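Local coordinates for protein 4-hydroxy-tetrahydrodipicolinate synthase (Thermotoga maritima, PDB 1O5K) that probably catalyses the condensation of pyruvate with aspartate beta-semialdehyde to 4-hydroxy-tetrahydrodipicolinate on the diaminopimelate route to lysine, at residues P24-E29 and F276-L281; L50-T55 and K69-T74; S59-E64 and R282-P287; S222-K227 and A269-M274; K256-E261 and E294-V299. All blocks are in the same frame, centred on the assembly; numbering follows the deposited sequence.

Contact 1. Residues P24-E29 and F276-L281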
# COMPACT_ATOMS: atom_id res chain seq x y z
N PRO A 24 14.28 -21.85 22.66
CA PRO A 24 15.72 -21.70 22.74
C PRO A 24 16.48 -22.86 22.14
O PRO A 24 16.04 -24.01 22.22
CB PRO A 24 15.99 -21.61 24.25
CG PRO A 24 14.64 -21.38 24.86
CD PRO A 24 13.68 -22.03 23.98
N PHE A 25 17.61 -22.53 21.52
CA PHE A 25 18.53 -23.47 20.98
C PHE A 25 19.89 -23.25 21.54
O PHE A 25 20.26 -22.12 21.89
CB PHE A 25 18.65 -23.34 19.45
CG PHE A 25 17.32 -23.44 18.69
CD1 PHE A 25 16.86 -22.38 17.90
CD2 PHE A 25 16.54 -24.59 18.77
CE1 PHE A 25 15.67 -22.47 17.21
CE2 PHE A 25 15.34 -24.66 18.10
CZ PHE A 25 14.90 -23.64 17.33
N LYS A 26 20.64 -24.34 21.63
CA LYS A 26 22.08 -24.29 21.95
C LYS A 26 22.81 -25.26 21.03
O LYS A 26 22.39 -26.41 20.91
CB LYS A 26 22.32 -24.68 23.37
CG LYS A 26 23.80 -24.57 23.76
CD LYS A 26 23.96 -24.31 25.24
CE LYS A 26 25.42 -24.37 25.63
NZ LYS A 26 25.57 -24.25 27.11
N ASN A 27 23.87 -24.82 20.36
CA ASN A 27 24.53 -25.64 19.35
C ASN A 27 23.52 -26.18 18.31
O ASN A 27 23.67 -27.31 17.83
CB ASN A 27 25.29 -26.82 20.00
CG ASN A 27 26.47 -26.38 20.85
OD1 ASN A 27 27.10 -25.39 20.54
ND2 ASN A 27 26.81 -27.18 21.89
N GLY A 28 22.49 -25.40 18.03
CA GLY A 28 21.46 -25.76 17.08
C GLY A 28 20.46 -26.78 17.57
O GLY A 28 19.50 -27.04 16.86
N GLU A 29 20.62 -27.26 18.79
CA GLU A 29 19.68 -28.21 19.40
C GLU A 29 18.69 -27.51 20.34
O GLU A 29 18.99 -26.46 20.87
CB GLU A 29 20.50 -29.24 20.16
CG GLU A 29 21.48 -29.97 19.27
CD GLU A 29 20.75 -30.75 18.17
OE1 GLU A 29 21.15 -30.65 16.98
OE2 GLU A 29 19.73 -31.41 18.50
N PHE A 276 19.01 -15.29 29.62
CA PHE A 276 18.07 -16.42 29.64
C PHE A 276 18.40 -17.52 28.63
O PHE A 276 18.20 -18.70 28.93
CB PHE A 276 16.66 -15.96 29.36
CG PHE A 276 15.93 -15.41 30.53
CD1 PHE A 276 15.70 -14.05 30.64
CD2 PHE A 276 15.41 -16.25 31.50
CE1 PHE A 276 15.00 -13.54 31.71
CE2 PHE A 276 14.71 -15.73 32.58
CZ PHE A 276 14.51 -14.38 32.68
N ILE A 277 18.87 -17.14 27.43
CA ILE A 277 19.09 -18.09 26.32
C ILE A 277 20.36 -17.70 25.58
O ILE A 277 20.90 -16.59 25.78
CB ILE A 277 17.89 -18.09 25.36
CG1 ILE A 277 17.82 -16.78 24.55
CG2 ILE A 277 16.61 -18.33 26.09
CD1 ILE A 277 16.79 -16.88 23.37
N GLU A 278 20.85 -18.61 24.75
CA GLU A 278 21.86 -18.30 23.76
C GLU A 278 21.15 -17.62 22.60
O GLU A 278 19.94 -17.80 22.40
CB GLU A 278 22.54 -19.54 23.21
CG GLU A 278 23.12 -20.48 24.24
CD GLU A 278 24.37 -19.94 24.89
OE1 GLU A 278 24.86 -18.84 24.53
OE2 GLU A 278 24.85 -20.61 25.81
N ASN A 279 21.88 -16.77 21.90
CA ASN A 279 21.32 -15.99 20.81
C ASN A 279 21.46 -16.81 19.50
O ASN A 279 22.30 -16.51 18.66
CB ASN A 279 22.02 -14.65 20.73
CG ASN A 279 21.41 -13.72 19.71
OD1 ASN A 279 22.05 -12.78 19.23
ND2 ASN A 279 20.23 -13.98 19.37
N GLU A 280 20.68 -17.89 19.40
CA GLU A 280 20.81 -18.83 18.28
C GLU A 280 19.45 -18.98 17.65
O GLU A 280 18.44 -19.09 18.37
CB GLU A 280 21.25 -20.22 18.75
CG GLU A 280 22.68 -20.36 19.18
CD GLU A 280 23.08 -21.82 19.27
OE1 GLU A 280 22.55 -22.68 18.50
OE2 GLU A 280 23.92 -22.10 20.11
N LEU A 281 19.43 -19.00 16.32
CA LEU A 281 18.22 -19.20 15.55
C LEU A 281 18.52 -20.26 14.51
O LEU A 281 19.66 -20.60 14.28
CB LEU A 281 17.79 -17.91 14.84
CG LEU A 281 17.36 -16.82 15.85
CD1 LEU A 281 18.39 -15.79 16.10
CD2 LEU A 281 16.01 -16.21 15.51
O HOH W 1 18.06 -19.61 21.16
O HOH W 2 19.52 -21.11 24.43

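Contact 2. Residues L50-T55 and K69-T74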
# COMPACT_ATOMS: atom_id res chain seq x y z
N LEU A 50 0.37 -19.96 27.83
CA LEU A 50 1.55 -20.05 26.98
C LEU A 50 1.16 -20.61 25.62
O LEU A 50 0.48 -21.66 25.53
CB LEU A 50 2.65 -20.93 27.57
CG LEU A 50 3.29 -20.52 28.88
CD1 LEU A 50 4.16 -21.62 29.36
CD2 LEU A 50 4.10 -19.26 28.72
N ILE A 51 1.61 -19.90 24.60
CA ILE A 51 1.50 -20.32 23.22
C ILE A 51 2.88 -20.82 22.80
O ILE A 51 3.86 -20.05 22.74
CB ILE A 51 0.98 -19.22 22.29
CG1 ILE A 51 -0.54 -19.01 22.50
CG2 ILE A 51 1.25 -19.59 20.87
CD1 ILE A 51 -0.91 -18.40 23.84
N VAL A 52 2.96 -22.12 22.56
CA VAL A 52 4.22 -22.78 22.21
C VAL A 52 4.19 -23.10 20.70
O VAL A 52 3.15 -23.51 20.16
CB VAL A 52 4.32 -24.08 23.04
CG1 VAL A 52 5.52 -24.90 22.64
CG2 VAL A 52 4.44 -23.76 24.55
N LEU A 53 5.33 -22.96 20.03
CA LEU A 53 5.44 -23.27 18.60
C LEU A 53 4.54 -22.41 17.70
O LEU A 53 4.00 -22.88 16.73
CB LEU A 53 5.23 -24.77 18.33
CG LEU A 53 6.34 -25.60 19.00
CD1 LEU A 53 5.86 -27.04 19.15
CD2 LEU A 53 7.66 -25.54 18.25
N GLY A 54 4.43 -21.14 18.04
CA GLY A 54 3.92 -20.13 17.10
C GLY A 54 5.16 -19.68 16.33
O GLY A 54 6.26 -20.27 16.44
N THR A 55 4.97 -18.60 15.58
CA THR A 55 6.03 -17.97 14.79
C THR A 55 7.17 -17.58 15.66
O THR A 55 8.34 -17.72 15.30
CB THR A 55 5.50 -16.65 14.10
OG1 THR A 55 4.06 -16.68 13.97
CG2 THR A 55 5.92 -16.66 12.69
N LYS A 69 8.79 -33.06 22.33
CA LYS A 69 9.57 -32.83 23.53
C LYS A 69 9.27 -31.48 24.17
O LYS A 69 9.14 -31.38 25.38
CB LYS A 69 11.07 -32.87 23.22
CG LYS A 69 11.57 -34.24 22.93
CD LYS A 69 13.02 -34.19 22.53
CE LYS A 69 13.64 -35.61 22.48
NZ LYS A 69 15.14 -35.54 22.49
N LEU A 70 9.13 -30.45 23.34
CA LEU A 70 8.90 -29.11 23.80
C LEU A 70 7.49 -29.02 24.38
O LEU A 70 7.30 -28.43 25.44
CB LEU A 70 9.10 -28.12 22.66
CG LEU A 70 9.04 -26.62 22.99
CD1 LEU A 70 10.22 -26.21 23.85
CD2 LEU A 70 9.06 -25.80 21.74
N VAL A 71 6.50 -29.61 23.70
CA VAL A 71 5.12 -29.51 24.18
C VAL A 71 5.02 -30.24 25.53
O VAL A 71 4.45 -29.72 26.51
CB VAL A 71 4.13 -30.05 23.16
CG1 VAL A 71 2.70 -30.30 23.80
CG2 VAL A 71 4.09 -29.10 21.97
N SER A 72 5.52 -31.48 25.56
CA SER A 72 5.43 -32.29 26.77
C SER A 72 6.13 -31.61 27.93
O SER A 72 5.60 -31.59 29.06
CB SER A 72 6.03 -33.67 26.52
OG SER A 72 5.20 -34.35 25.59
N ARG A 73 7.31 -31.04 27.67
CA ARG A 73 8.04 -30.39 28.75
C ARG A 73 7.30 -29.14 29.27
O ARG A 73 7.32 -28.87 30.45
CB ARG A 73 9.46 -30.03 28.33
CG ARG A 73 10.34 -29.53 29.49
CD ARG A 73 10.43 -30.60 30.63
NE ARG A 73 10.99 -30.10 31.88
CZ ARG A 73 10.79 -30.67 33.09
NH1 ARG A 73 10.01 -31.74 33.23
NH2 ARG A 73 11.35 -30.16 34.18
N THR A 74 6.63 -28.39 28.39
CA THR A 74 5.88 -27.21 28.81
C THR A 74 4.74 -27.64 29.73
O THR A 74 4.57 -27.10 30.84
CB THR A 74 5.30 -26.50 27.60
OG1 THR A 74 6.36 -26.21 26.67
CG2 THR A 74 4.70 -25.16 28.04

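Contact 3. Residues S59-E64 and R282-P287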
# COMPACT_ATOMS: atom_id res chain seq x y z
N SER A 59 8.34 -22.20 14.77
CA SER A 59 7.68 -23.39 14.32
C SER A 59 8.12 -23.94 12.96
O SER A 59 8.12 -25.16 12.82
CB SER A 59 6.17 -23.25 14.40
OG SER A 59 5.71 -22.25 13.57
N PRO A 60 8.47 -23.11 11.95
CA PRO A 60 8.88 -23.65 10.66
C PRO A 60 10.11 -24.55 10.71
O PRO A 60 10.24 -25.43 9.87
CB PRO A 60 9.17 -22.37 9.82
CG PRO A 60 8.32 -21.40 10.41
CD PRO A 60 8.42 -21.64 11.92
N THR A 61 10.98 -24.35 11.71
CA THR A 61 12.24 -25.06 11.76
C THR A 61 12.40 -26.06 12.91
O THR A 61 13.49 -26.63 13.10
CB THR A 61 13.41 -24.07 11.79
OG1 THR A 61 13.27 -23.21 12.89
CG2 THR A 61 13.42 -23.20 10.56
N VAL A 62 11.33 -26.31 13.65
CA VAL A 62 11.35 -27.30 14.73
C VAL A 62 10.69 -28.57 14.22
O VAL A 62 9.55 -28.54 13.78
CB VAL A 62 10.62 -26.76 15.94
CG1 VAL A 62 10.55 -27.80 17.04
CG2 VAL A 62 11.36 -25.50 16.46
N ASN A 63 11.40 -29.68 14.32
CA ASN A 63 10.98 -30.92 13.69
C ASN A 63 9.97 -31.65 14.57
O ASN A 63 9.73 -31.27 15.71
CB ASN A 63 12.19 -31.75 13.26
CG ASN A 63 12.83 -32.53 14.39
OD1 ASN A 63 12.16 -32.94 15.35
ND2 ASN A 63 14.14 -32.77 14.27
N GLU A 64 9.31 -32.69 14.05
CA GLU A 64 8.21 -33.28 14.81
C GLU A 64 8.63 -33.85 16.16
O GLU A 64 7.90 -33.72 17.14
CB GLU A 64 7.49 -34.37 14.00
CG GLU A 64 6.73 -33.83 12.79
CD GLU A 64 5.43 -34.60 12.52
OE1 GLU A 64 5.40 -35.85 12.70
OE2 GLU A 64 4.43 -33.93 12.16
N ARG A 282 17.48 -20.81 13.91
CA ARG A 282 17.75 -21.72 12.79
C ARG A 282 17.48 -21.06 11.41
O ARG A 282 16.47 -20.29 11.24
CB ARG A 282 16.86 -22.92 12.95
CG ARG A 282 17.31 -23.81 14.07
CD ARG A 282 16.46 -25.03 14.22
NE ARG A 282 16.95 -25.89 15.30
CZ ARG A 282 16.32 -26.97 15.73
NH1 ARG A 282 15.18 -27.36 15.16
NH2 ARG A 282 16.85 -27.69 16.70
N LEU A 283 18.30 -21.42 10.45
CA LEU A 283 18.19 -20.89 9.10
C LEU A 283 16.79 -21.23 8.57
O LEU A 283 16.29 -22.35 8.84
CB LEU A 283 19.31 -21.47 8.19
CG LEU A 283 20.71 -20.88 8.36
CD1 LEU A 283 21.60 -21.53 7.38
CD2 LEU A 283 20.67 -19.36 8.14
N PRO A 284 16.13 -20.31 7.85
CA PRO A 284 16.70 -19.07 7.31
C PRO A 284 16.78 -17.84 8.25
O PRO A 284 17.13 -16.77 7.76
CB PRO A 284 15.73 -18.75 6.16
CG PRO A 284 14.41 -19.23 6.71
CD PRO A 284 14.74 -20.51 7.40
N LEU A 285 16.52 -18.00 9.55
CA LEU A 285 16.69 -16.92 10.49
C LEU A 285 18.14 -16.90 10.95
O LEU A 285 18.83 -17.93 10.94
CB LEU A 285 15.74 -16.98 11.67
CG LEU A 285 14.26 -16.99 11.32
CD1 LEU A 285 13.42 -16.90 12.58
CD2 LEU A 285 13.89 -15.87 10.33
N VAL A 286 18.61 -15.68 11.24
CA VAL A 286 19.98 -15.46 11.68
C VAL A 286 19.94 -14.45 12.80
O VAL A 286 18.93 -13.77 12.97
CB VAL A 286 20.89 -14.93 10.58
CG1 VAL A 286 21.00 -15.93 9.37
CG2 VAL A 286 20.47 -13.51 10.14
N PRO A 287 20.96 -14.41 13.64
CA PRO A 287 21.02 -13.44 14.74
C PRO A 287 20.92 -11.96 14.34
O PRO A 287 21.34 -11.52 13.26
CB PRO A 287 22.37 -13.72 15.40
CG PRO A 287 22.59 -15.19 15.16
CD PRO A 287 22.09 -15.35 13.71
O HOH W 3 13.96 -20.55 12.45

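Contact 4. Residues S222-K227 and A269-M274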
# COMPACT_ATOMS: atom_id res chain seq x y z
N SER A 222 5.87 -9.98 26.12
CA SER A 222 5.85 -10.66 27.38
C SER A 222 6.96 -11.68 27.61
O SER A 222 7.17 -12.09 28.75
CB SER A 222 4.50 -11.35 27.62
OG SER A 222 4.22 -12.33 26.63
N ASN A 223 7.68 -12.11 26.55
CA ASN A 223 8.86 -12.94 26.79
C ASN A 223 9.86 -12.24 27.70
O ASN A 223 10.50 -12.88 28.54
CB ASN A 223 9.55 -13.26 25.47
CG ASN A 223 8.93 -14.44 24.73
OD1 ASN A 223 9.28 -15.61 24.98
ND2 ASN A 223 8.03 -14.13 23.77
N VAL A 224 10.01 -10.93 27.52
CA VAL A 224 10.97 -10.17 28.29
C VAL A 224 10.35 -9.34 29.38
O VAL A 224 10.97 -9.15 30.43
CB VAL A 224 11.88 -9.27 27.41
CG1 VAL A 224 12.69 -10.15 26.42
CG2 VAL A 224 11.10 -8.24 26.68
N ALA A 225 9.11 -8.88 29.17
CA ALA A 225 8.44 -8.02 30.13
C ALA A 225 7.04 -8.53 30.48
O ALA A 225 6.05 -7.84 30.24
CB ALA A 225 8.35 -6.63 29.51
N PRO A 226 6.95 -9.74 31.05
CA PRO A 226 5.67 -10.34 31.33
C PRO A 226 4.84 -9.54 32.31
O PRO A 226 3.65 -9.36 32.10
CB PRO A 226 6.05 -11.73 31.90
CG PRO A 226 7.42 -11.54 32.42
CD PRO A 226 8.07 -10.62 31.42
N LYS A 227 5.44 -9.05 33.39
CA LYS A 227 4.66 -8.33 34.40
C LYS A 227 4.04 -7.08 33.85
O LYS A 227 2.88 -6.77 34.18
CB LYS A 227 5.55 -7.97 35.58
CG LYS A 227 4.91 -7.13 36.69
CD LYS A 227 5.95 -7.05 37.82
CE LYS A 227 5.92 -5.73 38.57
NZ LYS A 227 7.09 -5.65 39.51
N ALA A 269 17.62 -11.92 20.81
CA ALA A 269 18.81 -11.11 21.19
C ALA A 269 18.59 -10.44 22.57
O ALA A 269 19.48 -10.42 23.39
CB ALA A 269 19.17 -10.09 20.11
N ALA A 270 17.37 -9.98 22.81
CA ALA A 270 16.95 -9.42 24.09
C ALA A 270 17.04 -10.45 25.24
O ALA A 270 17.62 -10.17 26.31
CB ALA A 270 15.49 -8.86 23.95
N LEU A 271 16.48 -11.64 25.04
CA LEU A 271 16.57 -12.72 26.04
C LEU A 271 18.02 -13.10 26.33
O LEU A 271 18.41 -13.37 27.50
CB LEU A 271 15.75 -13.91 25.58
CG LEU A 271 14.23 -13.62 25.71
CD1 LEU A 271 13.48 -14.68 24.93
CD2 LEU A 271 13.80 -13.65 27.13
N ASN A 272 18.84 -13.08 25.30
CA ASN A 272 20.26 -13.34 25.53
C ASN A 272 20.96 -12.24 26.37
O ASN A 272 21.75 -12.52 27.32
CB ASN A 272 20.98 -13.50 24.19
CG ASN A 272 22.47 -13.71 24.33
OD1 ASN A 272 23.25 -12.88 23.89
ND2 ASN A 272 22.88 -14.84 24.92
N LEU A 273 20.69 -10.98 26.04
CA LEU A 273 21.24 -9.87 26.82
C LEU A 273 20.84 -10.04 28.29
O LEU A 273 21.63 -9.79 29.19
CB LEU A 273 20.73 -8.53 26.30
CG LEU A 273 21.34 -8.03 24.99
CD1 LEU A 273 20.55 -6.84 24.45
CD2 LEU A 273 22.78 -7.64 25.14
N MET A 274 19.62 -10.51 28.51
CA MET A 274 19.10 -10.68 29.85
C MET A 274 19.63 -11.95 30.55
O MET A 274 19.37 -12.14 31.71
CB MET A 274 17.56 -10.67 29.84
CG MET A 274 17.04 -9.28 29.54
SD MET A 274 15.24 -9.31 29.15
CE MET A 274 14.68 -9.24 30.75

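Contact 5. Residues K256-E261 and E294-V299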
# COMPACT_ATOMS: atom_id res chain seq x y z
N LYS A 256 8.31 -1.56 19.84
CA LYS A 256 8.84 -1.25 18.51
C LYS A 256 10.20 -1.93 18.26
O LYS A 256 10.44 -2.49 17.18
CB LYS A 256 8.97 0.26 18.33
CG LYS A 256 7.60 0.94 18.49
CD LYS A 256 6.56 0.45 17.43
CE LYS A 256 5.12 0.69 17.86
NZ LYS A 256 4.16 0.87 16.69
N ALA A 257 11.07 -1.89 19.27
CA ALA A 257 12.40 -2.44 19.12
C ALA A 257 12.37 -3.93 18.82
O ALA A 257 13.29 -4.45 18.13
CB ALA A 257 13.24 -2.18 20.35
N LEU A 258 11.37 -4.64 19.35
CA LEU A 258 11.31 -6.08 19.17
C LEU A 258 10.90 -6.48 17.75
O LEU A 258 10.89 -7.64 17.39
CB LEU A 258 10.37 -6.69 20.27
CG LEU A 258 10.98 -6.69 21.65
CD1 LEU A 258 10.00 -7.24 22.66
CD2 LEU A 258 12.32 -7.53 21.72
N PHE A 259 10.60 -5.51 16.91
CA PHE A 259 10.28 -5.77 15.53
C PHE A 259 11.08 -4.99 14.52
O PHE A 259 10.72 -4.93 13.37
CB PHE A 259 8.77 -5.57 15.36
CG PHE A 259 7.99 -6.50 16.19
CD1 PHE A 259 7.61 -7.72 15.68
CD2 PHE A 259 7.68 -6.18 17.51
CE1 PHE A 259 6.89 -8.63 16.48
CE2 PHE A 259 6.96 -7.07 18.29
CZ PHE A 259 6.57 -8.29 17.76
N VAL A 260 12.24 -4.46 14.92
CA VAL A 260 13.09 -3.78 13.94
C VAL A 260 13.69 -4.77 12.93
O VAL A 260 14.11 -4.36 11.86
CB VAL A 260 14.17 -2.90 14.59
CG1 VAL A 260 13.52 -1.76 15.36
CG2 VAL A 260 15.07 -3.69 15.54
N GLU A 261 13.79 -6.04 13.31
CA GLU A 261 14.05 -7.12 12.38
C GLU A 261 12.96 -8.11 12.65
O GLU A 261 12.31 -8.06 13.68
CB GLU A 261 15.39 -7.78 12.66
CG GLU A 261 16.53 -6.81 12.42
CD GLU A 261 17.88 -7.49 12.48
OE1 GLU A 261 18.15 -8.34 11.61
OE2 GLU A 261 18.64 -7.20 13.40
N GLU A 294 22.27 -3.19 20.06
CA GLU A 294 22.62 -1.93 20.71
C GLU A 294 21.33 -1.21 21.15
O GLU A 294 21.23 -0.73 22.28
CB GLU A 294 23.39 -1.12 19.67
CG GLU A 294 24.19 0.10 19.99
CD GLU A 294 24.88 0.51 18.68
OE1 GLU A 294 26.05 0.08 18.45
OE2 GLU A 294 24.20 1.12 17.81
N LEU A 295 20.34 -1.20 20.27
CA LEU A 295 19.02 -0.59 20.54
C LEU A 295 18.31 -1.35 21.65
O LEU A 295 17.82 -0.78 22.62
CB LEU A 295 18.17 -0.61 19.27
CG LEU A 295 16.67 -0.30 19.43
CD1 LEU A 295 16.53 1.13 19.89
CD2 LEU A 295 15.93 -0.51 18.13
N LEU A 296 18.22 -2.66 21.50
CA LEU A 296 17.61 -3.45 22.55
C LEU A 296 18.29 -3.19 23.92
O LEU A 296 17.60 -3.01 24.93
CB LEU A 296 17.67 -4.92 22.19
CG LEU A 296 16.80 -5.30 21.00
CD1 LEU A 296 17.28 -6.68 20.56
CD2 LEU A 296 15.31 -5.27 21.38
N ARG A 297 19.63 -3.16 23.96
CA ARG A 297 20.33 -3.00 25.23
C ARG A 297 19.88 -1.70 25.91
O ARG A 297 19.57 -1.66 27.13
CB ARG A 297 21.86 -3.01 25.03
CG ARG A 297 22.61 -3.23 26.31
CD ARG A 297 24.10 -3.13 26.24
NE ARG A 297 24.73 -4.32 25.68
CZ ARG A 297 25.14 -4.44 24.43
NH1 ARG A 297 24.99 -3.45 23.56
NH2 ARG A 297 25.70 -5.58 24.04
N ASN A 298 19.78 -0.65 25.11
CA ASN A 298 19.37 0.67 25.59
C ASN A 298 17.94 0.70 26.08
O ASN A 298 17.65 1.20 27.16
CB ASN A 298 19.54 1.70 24.48
CG ASN A 298 21.01 2.09 24.26
OD1 ASN A 298 21.85 1.91 25.15
ND2 ASN A 298 21.32 2.57 23.06
N VAL A 299 17.05 0.17 25.27
CA VAL A 299 15.64 0.11 25.58
C VAL A 299 15.39 -0.79 26.79
O VAL A 299 14.56 -0.46 27.66
CB VAL A 299 14.83 -0.39 24.35
CG1 VAL A 299 13.45 -0.82 24.75
CG2 VAL A 299 14.71 0.72 23.29

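Contact 1. Residues P24-E29 and F276-L281
The backbone N of Asn-27 donates to Glu-280 OE2 over 2.7 Å, and the next amide, Gly-28 N, donates to Glu-280 OE1 at 2.8 Å. With each oxygen using its syn lone pair, one carboxylate takes two successive N-H groups; the bonds are somewhat bent, at 140° and 151°. These amides belong to the type I' turn from Lys-26 to Glu-29, which closes a tight beta hairpin. Its two central residues need positive phi, which asparagine and glycine accept readily. Glu-280 suits its place because its extended chain carries the acid past Phe-25 O to the turn. With an alanine in place of Glu-280, both turn amides would probably lose their common acceptor and the hairpin tip its hold on this loop. Beside the Glu-280 carboxylate, Glu-278 OE2 makes a long salt bridge to Lys-26 NZ at 3.9 Å. Water 2 accepts from Glu-278 N and donates to Phe-25 O, each at 2.8 Å, joining backbones too far apart for a direct bond. Apolar packing completes the contact: Pro-24 CB meets Ile-277 CG2 at 3.8 Å, while the Phe-25 ring turns an edge to Glu-280 O. The hairpin of strands 25-26 and 29-30 thus rests on the loop that follows helix 265-273, whose Lys-268 touches Phe-25 and binds Glu-280 O.

Contact 2. Residues L50-T55 and K69-T74
Val-52 and Leu-70 begin a set of mainly apolar contacts, Val-52 CG1 standing 3.8 Å from Leu-70 CD2. The same Leu-70 methyl also meets Leu-53 CD2 at 3.8 Å, so it fits against two neighbouring side chains of the strand end. The other branch of Leu-53, CD1, comes to Val-71 CG2 at 3.9 Å, the two side chains crossing at about a right angle. Val-52 and Thr-74 meet tip to tip, and Thr-74 CG2 lies 3.8 Å from both Val-52 CG2 and Leu-50 CD1. Branched aliphatic residues fill this buried layer between sheet and helix well.

No hydrogen bond crosses between the two segments; the polar part lies on the helix side. Thr-74 has OG1 anti to the carbonyl carbon and beside its own N (chi1 -55°), which lets the hydroxyl turn back and donate to Leu-70 O at 2.7 Å. The helical amide Thr-74 N reaches that oxygen from the opposite face of its plane. Tyr-35 OH gives this buried hydroxyl a second partner. With a valine in place of Thr-74, Leu-70 O would probably lose one of its two donors and Tyr-35 OH a partner.

The strand leads on to Thr-55, predicted to belong to the catalytic proton relay. Strand 50-52 and helix 69-74 run nearly antiparallel, at 163° with axes 10.1 Å apart. They are the first two elements of the beta-alpha-beta unit 49-52, 64-78, 84-87 of the TIM barrel, and helix 32-44 flanks them through Leu-32, Tyr-35 and Val-39.

Contact 3. Residues S59-E64 and R282-P287
Thr-61 and Arg-282 bury most of the surface here, their side chains sliding past each other in opposite directions. Arg-282 is extended from CG to NE, and this length carries its guanidinium beyond the threonine side chain to the backbone, where NH1 donates to Thr-61 O at 2.8 Å. The oxygen lies almost in the guanidinium plane, only 2° out of it, although the donor is tilted from the carbonyl plane. Along the way the aliphatic part of the arginine packs on the threonine, with Arg-282 CB 3.6 Å from Thr-61 OG1. That hydroxyl sits between the backbone N and carbonyl carbon (chi1 57°); it is hydrogen-bonded to Glu-58 O and to water 3, which donates to Arg-282 O at 2.8 Å. The other branch, Thr-61 CG2, approaches Leu-283 O at 3.5 Å. A threonine suits the place by offering both a hydroxyl and a methyl.

Asn-91 of the second subunit packs on Pro-60 and Pro-284. While Arg-282 NH1 reaches the loop before helix 64-78, NH2 reaches Glu-66 in that helix and Gly-28 O in the hairpin. The loop following strand 49-52 of the TIM barrel thus meets the C-terminal loop between helices 265-273 and 290-302.

Contact 4. Residues S222-K227 and A269-M274
Asn-223 meets Leu-271 CD1 about equally closely with its CB, at 4.2 Å, and with OD1 of its flat amide, at 4.3 Å. The polar ends of that amide are taken up by the backbone: ND2 donates to Ala-20 O and Val-220 O, and OD1 accepts from Val-22 N, which explains an asparagine in this buried place. Its own carbonyl oxygen, Asn-223 O, has Leu-271 CD2 beside it at 3.7 Å.

Val-224 carries most of the packing. Its CG1 branch, anti to the carbonyl carbon (chi1 -61°), comes to Leu-271 CD2 at 3.7 Å and to Ala-270 CB at 4.0 Å, the alanine being small enough to admit it. This joins the turn after strand 216-219, where the TIM barrel leads into helix 226-237, to helix 265-273 of the C-terminal helical region. The side chain of Asn-223 lies about 4 Å from that of Thr-56, a predicted pyruvate-binding residue.

Met-274 crosses Val-224 at about a right angle, its SD lying 3.8 Å from Val-224 CB. A bend at chi3 (85°) then brings Met-274 CE to 3.7 Å from Val-224 O, a carbonyl hydrogen-bonded to Tyr-41 OH in helix 32-44.

Contact 5. Residues K256-E261 and E294-V299
Ala-257 and Leu-296 bring their backbones within 6.3 Å, CA to CA, where helix 241-257 ends in a type I turn from Ala-257 to Val-260 beside helix 290-302. So near an approach suits an alanine, whose single methyl points toward the other helix. Ala-257 CB lies 3.9 Å from both Leu-295 CD2 and Leu-296 CD2, with Val-299 CG2 more distant at 4.4 Å; the methyl thus fits among three side chains from two successive turns of helix 290-302.

The two leucines leave the helix differently. Leu-295 has CG anti to its backbone N (chi1 167°), and its CD2 also meets Val-260 CG1 at 3.9 Å, tip to tip, at the more exposed border. Leu-296 has CG beside the N instead (chi1 -68°), and its CD2 reaches the buried Leu-258 CD2 at 3.8 Å, the side chains crossing at about a right angle.

Both helices belong to the C-terminal helical region that follows the barrel. Helix 265-273 backs the inner border, with Val-267 against Leu-258 and Ala-269 against Leu-296.

At one flank, Lys-256 NZ forms salt bridges with Asp-204 and with Asp-180 of the third subunit, a link within the tetramer. Just past the turn, Glu-261 OE2 accepts from Ser-289 N and is hydrogen-bonded to Thr-292 OG1, near the start of helix 290-302.

From the N terminus, the hairpin at 24-29 opens contact 1, which closes only at 276-281, some 247 residues on. Contact 2 closes a short loop inside it, from barrel strand 49-52 to its following helix. Contact 3 opens at 59-64, within the loop of contact 2, and closes at 282-287, so it crosses contacts 1 and 2. Contact 4 spans 222-227 to 269-274, nested in the loops of contacts 1 and 3. Contact 5 opens inside contact 4 and ends at 294-299, crossing contacts 1, 3 and 4. Contact 2 is internal to the barrel; contacts 1, 3 and 4 join barrel loops to the C-terminal region, and contact 5 holds that region's own helices together.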